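Local coordinates for integron cassette protein VCH_CASS2 (Vibrio cholerae, PDB 3GK6) that is of uncharacterised cellular function but probably binds cationic drug-like compounds, as a mobile integron-borne member of the effector-binding protein family, at residues G34-T40 and G86-A92. Sequence-based numbering, arbitrary orientation.
Sequences GFVVRTT and GAFDVIA
Gly34 opens the pairing with its CA 3.1 Å from Ala92 O, a CA-H...O contact; glycine tolerates the fully extended backbone here (phi 178°, psi -156°) and brings its CA close to the carbonyl. Phe35 and Ala92 then form a hydrogen-bonded pair, each N donating to the other's O. The Phe35 ring leads away from its small partner toward Leu55 and Lys58 of helix 52-62, while Ala92 meets Trp56 of the same helix. Val36, on the other face, turns CG2 anti to its backbone N, and that methyl lies 3.9 Å from Ile91 CG1 and 3.7 Å from Asp89 CB. Val37 pairs with Val90 through two backbone bonds, beta-branched valines suiting extended strands. Arg38 runs extended from CG to NE, which carries its guanidinium past Asp89 to the backbone of Ala87 and Phe88. NH1 gives a salt bridge to Asp89 OD1 (3.0 Å) in the guanidinium plane but from above the carboxylate, the two planes standing 83° apart. Asn79 holds both ends, accepting from NH1 through its backbone carbonyl O, while its side-chain ND2 donates to Asp89 OD2. Thr39 N donates to Phe88 O and Phe88 N to Thr39 O, which also sits over the centre of the Phe88 ring; Thr39 CG2 packs against Phe88 CE1 (3.7 Å) and Val90 CG2, and OG1 bonds to Glu44 and Lys51. At Thr40 a water takes over from the direct backbone bonds: OG1 donates to it, and it donates to Gly86 O, 2.6 Å from the water oxygen. Such alternating pairs join neighbouring antiparallel strands, here 18-39 and 88-94 of the six-stranded sheet that closes into a barrel in this protein.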
loop_
_atom_site.group_PDB
_atom_site.type_symbol
_atom_site.label_atom_id
_atom_site.label_comp_id
_atom_site.label_asym_id
_atom_site.label_seq_id
_atom_site.Cartn_x
_atom_site.Cartn_y
_atom_site.Cartn_z
ATOM N N GLY A 34 -5.444 -5.941 9.096
ATOM C CA GLY A 34 -6.212 -6.323 7.929
ATOM C C GLY A 34 -5.826 -7.666 7.368
ATOM O O GLY A 34 -5.292 -8.533 8.077
ATOM N N PHE A 35 -6.113 -7.856 6.088
ATOM C CA PHE A 35 -5.898 -9.149 5.461
ATOM C C PHE A 35 -4.594 -9.171 4.674
ATOM O O PHE A 35 -4.247 -8.206 3.996
ATOM C CB PHE A 35 -7.092 -9.502 4.563
ATOM C CG PHE A 35 -8.401 -9.575 5.302
ATOM C CD1 PHE A 35 -8.587 -10.499 6.327
ATOM C CD2 PHE A 35 -9.447 -8.733 4.974
ATOM C CE1 PHE A 35 -9.786 -10.576 7.008
ATOM C CE2 PHE A 35 -10.656 -8.807 5.650
ATOM C CZ PHE A 35 -10.825 -9.732 6.672
ATOM N N VAL A 36 -3.874 -10.280 4.766
ATOM C CA VAL A 36 -2.598 -10.390 4.081
ATOM C C VAL A 36 -2.644 -11.484 3.034
ATOM O O VAL A 36 -3.283 -12.520 3.223
ATOM C CB VAL A 36 -1.444 -10.708 5.055
ATOM C CG1 VAL A 36 -1.707 -12.005 5.789
ATOM C CG2 VAL A 36 -0.126 -10.788 4.301
ATOM N N VAL A 37 -1.973 -11.243 1.918
ATOM C CA VAL A 37 -1.669 -12.320 0.997
ATOM C C VAL A 37 -0.224 -12.150 0.556
ATOM O O VAL A 37 0.306 -11.043 0.545
ATOM C CB VAL A 37 -2.625 -12.349 -0.213
ATOM C CG1 VAL A 37 -2.351 -11.187 -1.149
ATOM C CG2 VAL A 37 -2.491 -13.671 -0.947
ATOM N N ARG A 38 0.421 -13.251 0.206
ATOM C CA ARG A 38 1.776 -13.169 -0.302
ATOM C C ARG A 38 1.775 -13.336 -1.806
ATOM O O ARG A 38 1.105 -14.223 -2.355
ATOM C CB ARG A 38 2.671 -14.221 0.360
ATOM C CG ARG A 38 4.144 -14.034 0.070
ATOM C CD ARG A 38 4.999 -14.659 1.167
ATOM N NE ARG A 38 6.416 -14.386 0.962
ATOM C CZ ARG A 38 7.030 -13.278 1.366
ATOM N NH1 ARG A 38 6.349 -12.326 1.997
ATOM N NH2 ARG A 38 8.323 -13.119 1.127
ATOM N N THR A 39 2.514 -12.480 -2.493
ATOM C CA THR A 39 2.500 -12.545 -3.947
ATOM C C THR A 39 3.823 -12.063 -4.524
ATOM O O THR A 39 4.779 -11.804 -3.792
ATOM C CB THR A 39 1.321 -11.723 -4.520
ATOM O OG1 THR A 39 1.120 -12.051 -5.907
ATOM C CG2 THR A 39 1.589 -10.226 -4.356
ATOM N N THR A 40 3.870 -11.963 -5.843
ATOM C CA THR A 40 5.039 -11.466 -6.545
ATOM C C THR A 40 4.563 -10.516 -7.642
ATOM O O THR A 40 3.394 -10.555 -8.043
ATOM C CB THR A 40 5.830 -12.634 -7.179
ATOM O OG1 THR A 40 7.186 -12.238 -7.408
ATOM C CG2 THR A 40 5.208 -13.057 -8.488
ATOM N N GLY A 86 11.292 -10.228 -6.006
ATOM C CA GLY A 86 10.975 -11.313 -5.096
ATOM C C GLY A 86 9.574 -11.212 -4.532
ATOM O O GLY A 86 8.838 -10.283 -4.845
ATOM N N ALA A 87 9.203 -12.170 -3.695
ATOM C CA ALA A 87 7.892 -12.149 -3.067
ATOM C C ALA A 87 7.800 -11.039 -2.021
ATOM O O ALA A 87 8.814 -10.520 -1.551
ATOM C CB ALA A 87 7.579 -13.501 -2.447
ATOM N N PHE A 88 6.571 -10.683 -1.667
ATOM C CA PHE A 88 6.312 -9.729 -0.601
ATOM C C PHE A 88 4.890 -9.948 -0.120
ATOM O O PHE A 88 4.061 -10.519 -0.846
ATOM C CB PHE A 88 6.499 -8.291 -1.099
ATOM C CG PHE A 88 5.806 -8.009 -2.409
ATOM C CD1 PHE A 88 4.465 -7.655 -2.442
ATOM C CD2 PHE A 88 6.496 -8.123 -3.613
ATOM C CE1 PHE A 88 3.828 -7.408 -3.662
ATOM C CE2 PHE A 88 5.862 -7.884 -4.831
ATOM C CZ PHE A 88 4.529 -7.525 -4.855
ATOM N N ASP A 89 4.610 -9.515 1.101
ATOM C CA ASP A 89 3.256 -9.552 1.621
ATOM C C ASP A 89 2.560 -8.264 1.235
ATOM O O ASP A 89 3.155 -7.192 1.309
ATOM C CB ASP A 89 3.253 -9.648 3.142
ATOM C CG ASP A 89 3.635 -11.020 3.639
ATOM O OD1 ASP A 89 3.541 -11.977 2.855
ATOM O OD2 ASP A 89 4.028 -11.129 4.816
ATOM N N VAL A 90 1.298 -8.382 0.840
ATOM C CA VAL A 90 0.435 -7.223 0.645
ATOM C C VAL A 90 -0.652 -7.288 1.707
ATOM O O VAL A 90 -1.241 -8.345 1.938
ATOM C CB VAL A 90 -0.195 -7.223 -0.757
ATOM C CG1 VAL A 90 -1.012 -5.939 -0.982
ATOM C CG2 VAL A 90 0.889 -7.375 -1.819
ATOM N N ILE A 91 -0.904 -6.171 2.373
ATOM C CA ILE A 91 -1.887 -6.140 3.443
ATOM C C ILE A 91 -2.895 -5.019 3.241
ATOM O O ILE A 91 -2.536 -3.837 3.241
ATOM C CB ILE A 91 -1.228 -5.986 4.842
ATOM C CG1 ILE A 91 -0.005 -6.902 4.966
ATOM C CG2 ILE A 91 -2.251 -6.248 5.930
ATOM C CD1 ILE A 91 0.663 -6.901 6.345
ATOM N N ALA A 92 -4.155 -5.403 3.057
ATOM C CA ALA A 92 -5.263 -4.460 2.966
ATOM C C ALA A 92 -5.751 -4.242 4.391
ATOM O O ALA A 92 -6.232 -5.173 5.051
ATOM C CB ALA A 92 -6.376 -5.018 2.081
HETATM O O HOH W 1 8.012 -9.722 -7.230
#